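Local structure of endoglucanase (Komagataeibacter sucrofermentans, 6VC5) at residues G20-T25 and E53-W58; G143-D148 and I202-N207. The protein probably hydrolyses internal beta-1,4-glucosidic linkages in cellulose and related beta-D-glucans. All blocks are in the same frame, centred on the assembly; numbering follows the deposited sequence.

Contact 1 (G20-T25 and E53-W58); sequences GRIIDT and EVIWVW
R21 lays its aliphatic stem over one face of the W58 indole, while G20 sits against the helix backbone. From CB, the R21 chain leaves with CG anti to the carbonyl carbon (chi1 -75°), which brings CG above the indole, 3.2 Å from W58 CE2. This is a CH-pi contact: R21 CG stands 3.5 Å from the centroid of the five-membered ring of W58. CD passes beyond the rim of the six-membered ring, 3.5 Å from W58 CZ2. The chain then bends at chi3, and NE passes 3.8 Å from W58 CZ2. The guanidinium plane is tilted only 14° from the indole, but the group is displaced from the ring, not stacked on it; I23 CD1 lies over its centre, NH2 forms a salt bridge with D77 and NE is hydrogen-bonded to S31. At G20 two CA-H...O contacts form, G20 CA to V54 O and I55 CA to G20 O, the latter at 3.4 Å, while Q36 of helix 33-46 hydrogen-bonds G20 O and I22 N. A beta carbon at G20 would collide with V54 O and, at these backbone angles, with the preceding carbonyl oxygen. I22 CD1 meets I55 CD1 at 4.2 Å. The contact packs the loop between helix 4-15 and strand 30-32 onto helix 49-62, consistent with the (alpha/alpha)6 barrel of family 8 glycosidases. M40 of helix 33-46 touches I55, Y75 meets W58 edge-to-face, and Y300 of helix 300-313 touches I22.

Contact 2 (G143-D148 and I202-N207); sequences GFLTKD and INLHTN
D148 and L204 bring the two backbones together, their CA atoms 5.3 Å apart, where the loop 143-148 meets the end of strand 200-203; the touching parts run 44° apart. L204 N donates to D148 O at 2.8 Å. Each segment is also braced by its own turn: T146 OG1 accepts from D148 N in an ST turn, and N203 OD1 accepts from H205 N in an Asx turn. Of the side chains, D148 and H205 carry the polar part. H205 NE2 donates to D148 OD2 at 2.7 Å, with the oxygen at the ring edge, 5° out of the imidazole plane, and the ring reaching it on the anti side. K147 NZ takes the syn side of that same D148 OD2 in a salt bridge of 2.9 Å, so one oxygen collects two donors; the lysine and the carboxylate would probably influence the imidazole's protonation in opposite senses. With an alanine in place of this aspartate, the K147 ammonium would probably lose its charge partner and the H205 ring would be freer to turn. Next to this polar group, a chi1 of -60° turns the L204 side chain toward the loop, its CD1 3.3 Å from T146 O and 4.1 Å from L145 CD1, the two leucines crossing at about a right angle. This surface contact lies at one end of a three-stranded antiparallel sheet, where the loop enters edge strand 149-152 and central strand 200-203 runs into the turn leading to 209-211, the other outer strand; V150 packs against L145 and L204, and V131 of strand 128-131 also touches L204.

Contacts 1 and 2 are separate along the chain and in space: contact 1 closes before contact 2 opens, their centres are 36 Å apart and their nearest atoms about 19 Å. Both belong to the family 8 glycosidase region, but they join different kinds of structure. Contact 1 is buried among helices, about 18 Å from the centre of the chain to its own centre; contact 2 lies at the surface, at one end of a small antiparallel sheet, about 23 Å out by the same measure. A glycerol lies about 4 Å from the R21 side chain and another about 6 Å from that of T146; both are probably from the crystallisation liquor and by themselves identify no substrate site.

Contact 1 (G20-T25 and E53-W58)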
loop_
_atom_site.group_PDB
_atom_site.type_symbol
_atom_site.label_atom_id
_atom_site.label_comp_id
_atom_site.label_asym_id
_atom_site.label_seq_id
_atom_site.Cartn_x
_atom_site.Cartn_y
_atom_site.Cartn_z
ATOM N N GLY A 20 4.983 -17.127 12.079
ATOM C CA GLY A 20 4.717 -15.725 11.849
ATOM C C GLY A 20 4.901 -15.268 10.420
ATOM O O GLY A 20 4.618 -14.100 10.131
ATOM N N ARG A 21 5.358 -16.142 9.518
ATOM C CA ARG A 21 5.566 -15.746 8.130
ATOM C C ARG A 21 4.251 -15.715 7.363
ATOM O O ARG A 21 3.387 -16.581 7.527
ATOM C CB ARG A 21 6.516 -16.723 7.434
ATOM C CG ARG A 21 7.947 -16.536 7.845
ATOM C CD ARG A 21 8.863 -17.430 7.050
ATOM N NE ARG A 21 8.915 -17.019 5.651
ATOM C CZ ARG A 21 9.583 -17.669 4.707
ATOM N NH1 ARG A 21 10.272 -18.760 5.017
ATOM N NH2 ARG A 21 9.559 -17.232 3.453
ATOM N N ILE A 22 4.109 -14.708 6.511
ATOM C CA ILE A 22 3.047 -14.661 5.515
ATOM C C ILE A 22 3.698 -15.059 4.200
ATOM O O ILE A 22 4.710 -14.466 3.808
ATOM C CB ILE A 22 2.460 -13.244 5.419
ATOM C CG1 ILE A 22 1.887 -12.810 6.768
ATOM C CG2 ILE A 22 1.399 -13.175 4.317
ATOM C CD1 ILE A 22 0.870 -13.770 7.330
ATOM N N ILE A 23 3.158 -16.085 3.537
ATOM C CA ILE A 23 3.764 -16.626 2.323
ATOM C C ILE A 23 2.676 -16.865 1.285
ATOM O O ILE A 23 1.683 -17.542 1.566
ATOM C CB ILE A 23 4.532 -17.939 2.594
ATOM C CG1 ILE A 23 5.603 -17.745 3.670
ATOM C CG2 ILE A 23 5.210 -18.421 1.326
ATOM C CD1 ILE A 23 6.232 -19.062 4.160
ATOM N N ASP A 24 2.871 -16.310 0.090
ATOM C CA ASP A 24 2.010 -16.584 -1.054
ATOM C C ASP A 24 2.299 -17.988 -1.559
ATOM O O ASP A 24 3.445 -18.317 -1.874
ATOM C CB ASP A 24 2.350 -15.563 -2.140
ATOM C CG ASP A 24 1.611 -15.785 -3.448
ATOM O OD1 ASP A 24 0.829 -16.751 -3.581
ATOM O OD2 ASP A 24 1.818 -14.939 -4.349
ATOM N N THR A 25 1.248 -18.808 -1.657
ATOM C CA THR A 25 1.425 -20.196 -2.076
ATOM C C THR A 25 1.997 -20.302 -3.487
ATOM O O THR A 25 2.649 -21.301 -3.816
ATOM C CB THR A 25 0.096 -20.944 -1.964
ATOM O OG1 THR A 25 -0.936 -20.187 -2.606
ATOM C CG2 THR A 25 -0.282 -21.132 -0.506
ATOM N N GLU A 53 0.970 -11.148 17.212
ATOM C CA GLU A 53 2.190 -11.187 18.014
ATOM C C GLU A 53 3.318 -11.907 17.283
ATOM O O GLU A 53 4.449 -11.409 17.226
ATOM C CB GLU A 53 1.895 -11.867 19.360
ATOM C CG GLU A 53 2.799 -11.445 20.521
ATOM C CD GLU A 53 2.052 -11.363 21.854
ATOM O OE1 GLU A 53 2.643 -10.901 22.860
ATOM O OE2 GLU A 53 0.863 -11.747 21.895
ATOM N N VAL A 54 3.022 -13.075 16.698
ATOM C CA VAL A 54 4.066 -13.848 16.019
ATOM C C VAL A 54 4.440 -13.240 14.663
ATOM O O VAL A 54 5.600 -13.321 14.247
ATOM C CB VAL A 54 3.733 -15.352 15.923
ATOM C CG1 VAL A 54 3.618 -15.975 17.332
ATOM C CG2 VAL A 54 2.483 -15.600 15.101
ATOM N N ILE A 55 3.481 -12.641 13.943
ATOM C CA ILE A 55 3.819 -12.007 12.667
ATOM C C ILE A 55 4.764 -10.828 12.886
ATOM O O ILE A 55 5.760 -10.667 12.171
ATOM C CB ILE A 55 2.545 -11.590 11.913
ATOM C CG1 ILE A 55 1.650 -12.796 11.633
ATOM C CG2 ILE A 55 2.933 -10.875 10.602
ATOM C CD1 ILE A 55 0.222 -12.405 11.289
ATOM N N TRP A 56 4.490 -10.012 13.903
ATOM C CA TRP A 56 5.381 -8.902 14.228
ATOM C C TRP A 56 6.750 -9.381 14.717
ATOM O O TRP A 56 7.780 -8.867 14.274
ATOM C CB TRP A 56 4.705 -7.968 15.232
ATOM C CG TRP A 56 5.621 -6.946 15.859
ATOM C CD1 TRP A 56 5.727 -6.670 17.200
ATOM C CD2 TRP A 56 6.521 -6.038 15.197
ATOM N NE1 TRP A 56 6.639 -5.673 17.406
ATOM C CE2 TRP A 56 7.151 -5.272 16.201
ATOM C CE3 TRP A 56 6.884 -5.821 13.862
ATOM C CZ2 TRP A 56 8.105 -4.293 15.911
ATOM C CZ3 TRP A 56 7.836 -4.836 13.580
ATOM C CH2 TRP A 56 8.430 -4.092 14.603
ATOM N N VAL A 57 6.793 -10.356 15.631
ATOM C CA VAL A 57 8.092 -10.835 16.106
ATOM C C VAL A 57 8.929 -11.376 14.948
ATOM O O VAL A 57 10.138 -11.117 14.866
ATOM C CB VAL A 57 7.928 -11.859 17.245
ATOM C CG1 VAL A 57 9.246 -12.541 17.539
ATOM C CG2 VAL A 57 7.434 -11.157 18.492
ATOM N N TRP A 58 8.302 -12.099 14.013
ATOM C CA TRP A 58 9.059 -12.589 12.867
ATOM C C TRP A 58 9.608 -11.433 12.035
ATOM O O TRP A 58 10.789 -11.433 11.652
ATOM C CB TRP A 58 8.221 -13.532 11.998
ATOM C CG TRP A 58 9.086 -14.261 10.992
ATOM C CD1 TRP A 58 9.690 -15.472 11.159
ATOM C CD2 TRP A 58 9.493 -13.784 9.697
ATOM N NE1 TRP A 58 10.423 -15.789 10.035
ATOM C CE2 TRP A 58 10.325 -14.766 9.131
ATOM C CE3 TRP A 58 9.220 -12.625 8.963
ATOM C CZ2 TRP A 58 10.884 -14.627 7.851
ATOM C CZ3 TRP A 58 9.779 -12.489 7.692
ATOM C CH2 TRP A 58 10.600 -13.487 7.155
#

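Contact 2 (G143-D148 and I202-N207)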
loop_
_atom_site.group_PDB
_atom_site.type_symbol
_atom_site.label_atom_id
_atom_site.label_comp_id
_atom_site.label_asym_id
_atom_site.label_seq_id
_atom_site.Cartn_x
_atom_site.Cartn_y
_atom_site.Cartn_z
ATOM N N GLY A 143 17.718 2.984 -5.834
ATOM C CA GLY A 143 17.186 2.740 -7.164
ATOM C C GLY A 143 16.079 3.669 -7.617
ATOM O O GLY A 143 15.529 3.458 -8.705
ATOM N N PHE A 144 15.751 4.701 -6.838
ATOM C CA PHE A 144 14.653 5.607 -7.164
ATOM C C PHE A 144 15.051 7.073 -7.222
ATOM O O PHE A 144 14.236 7.898 -7.640
ATOM C CB PHE A 144 13.512 5.448 -6.152
ATOM C CG PHE A 144 13.033 4.040 -6.027
ATOM C CD1 PHE A 144 12.240 3.487 -7.016
ATOM C CD2 PHE A 144 13.390 3.262 -4.938
ATOM C CE1 PHE A 144 11.780 2.184 -6.918
ATOM C CE2 PHE A 144 12.937 1.960 -4.831
ATOM C CZ PHE A 144 12.131 1.424 -5.827
ATOM N N LEU A 145 16.262 7.429 -6.824
ATOM C CA LEU A 145 16.667 8.828 -6.780
ATOM C C LEU A 145 18.035 8.963 -7.426
ATOM O O LEU A 145 18.993 8.306 -7.001
ATOM C CB LEU A 145 16.711 9.337 -5.336
ATOM C CG LEU A 145 17.107 10.797 -5.112
ATOM C CD1 LEU A 145 16.083 11.733 -5.748
ATOM C CD2 LEU A 145 17.236 11.072 -3.624
ATOM N N THR A 146 18.128 9.800 -8.450
ATOM C CA THR A 146 19.406 10.177 -9.035
ATOM C C THR A 146 19.568 11.686 -8.905
ATOM O O THR A 146 18.705 12.379 -8.368
ATOM C CB THR A 146 19.504 9.748 -10.505
ATOM O OG1 THR A 146 18.767 10.662 -11.331
ATOM C CG2 THR A 146 18.973 8.338 -10.715
ATOM N N LYS A 147 20.684 12.203 -9.413
ATOM C CA LYS A 147 20.861 13.649 -9.414
ATOM C C LYS A 147 19.906 14.348 -10.372
ATOM O O LYS A 147 19.708 15.561 -10.247
ATOM C CB LYS A 147 22.308 14.020 -9.758
ATOM C CG LYS A 147 22.740 13.620 -11.159
ATOM C CD LYS A 147 24.165 14.096 -11.443
ATOM C CE LYS A 147 24.492 14.044 -12.929
ATOM N NZ LYS A 147 23.655 14.991 -13.727
ATOM N N ASP A 148 19.300 13.611 -11.307
ATOM C CA ASP A 148 18.454 14.196 -12.342
ATOM C C ASP A 148 16.964 13.941 -12.163
ATOM O O ASP A 148 16.158 14.755 -12.619
ATOM C CB ASP A 148 18.856 13.666 -13.724
ATOM C CG ASP A 148 20.298 14.001 -14.086
ATOM O OD1 ASP A 148 20.966 13.162 -14.730
ATOM O OD2 ASP A 148 20.770 15.099 -13.719
ATOM N N ILE A 202 9.616 12.598 -11.610
ATOM C CA ILE A 202 9.689 14.060 -11.569
ATOM C C ILE A 202 11.133 14.453 -11.865
ATOM O O ILE A 202 12.061 13.953 -11.217
ATOM C CB ILE A 202 9.239 14.639 -10.217
ATOM C CG1 ILE A 202 7.803 14.220 -9.893
ATOM C CG2 ILE A 202 9.328 16.173 -10.242
ATOM C CD1 ILE A 202 7.303 14.725 -8.524
ATOM N N ASN A 203 11.323 15.315 -12.865
ATOM C CA ASN A 203 12.657 15.795 -13.196
ATOM C C ASN A 203 13.106 16.814 -12.153
ATOM O O ASN A 203 12.391 17.772 -11.849
ATOM C CB ASN A 203 12.657 16.403 -14.594
ATOM C CG ASN A 203 14.047 16.748 -15.061
ATOM O OD1 ASN A 203 14.645 17.698 -14.578
ATOM N ND2 ASN A 203 14.600 15.925 -15.944
ATOM N N LEU A 204 14.280 16.581 -11.571
ATOM C CA LEU A 204 14.742 17.425 -10.475
ATOM C C LEU A 204 15.236 18.785 -10.946
ATOM O O LEU A 204 15.341 19.708 -10.126
ATOM C CB LEU A 204 15.857 16.722 -9.708
ATOM C CG LEU A 204 15.487 15.375 -9.076
ATOM C CD1 LEU A 204 16.630 14.918 -8.193
ATOM C CD2 LEU A 204 14.187 15.463 -8.288
ATOM N N HIS A 205 15.544 18.924 -12.232
ATOM C CA HIS A 205 16.029 20.192 -12.770
ATOM C C HIS A 205 14.933 21.063 -13.368
ATOM O O HIS A 205 15.174 22.254 -13.586
ATOM C CB HIS A 205 17.082 19.935 -13.850
ATOM C CG HIS A 205 18.220 19.079 -13.386
ATOM N ND1 HIS A 205 18.976 19.387 -12.277
ATOM C CD2 HIS A 205 18.713 17.915 -13.868
ATOM C CE1 HIS A 205 19.893 18.452 -12.100
ATOM N NE2 HIS A 205 19.757 17.550 -13.054
ATOM N N THR A 206 13.758 20.516 -13.670
ATOM C CA THR A 206 12.677 21.294 -14.286
ATOM C C THR A 206 11.338 21.163 -13.575
ATOM O O THR A 206 10.447 21.986 -13.830
ATOM C CB THR A 206 12.441 20.855 -15.735
ATOM O OG1 THR A 206 11.949 19.507 -15.747
ATOM C CG2 THR A 206 13.729 20.942 -16.571
ATOM N N ASN A 207 11.143 20.145 -12.740
ATOM C CA ASN A 207 9.857 19.810 -12.122
ATOM C C ASN A 207 8.842 19.231 -13.101
ATOM O O ASN A 207 7.655 19.141 -12.765
ATOM C CB ASN A 207 9.240 20.961 -11.317
ATOM C CG ASN A 207 8.333 20.472 -10.208
ATOM O OD1 ASN A 207 8.724 19.620 -9.402
ATOM N ND2 ASN A 207 7.116 20.999 -10.164
#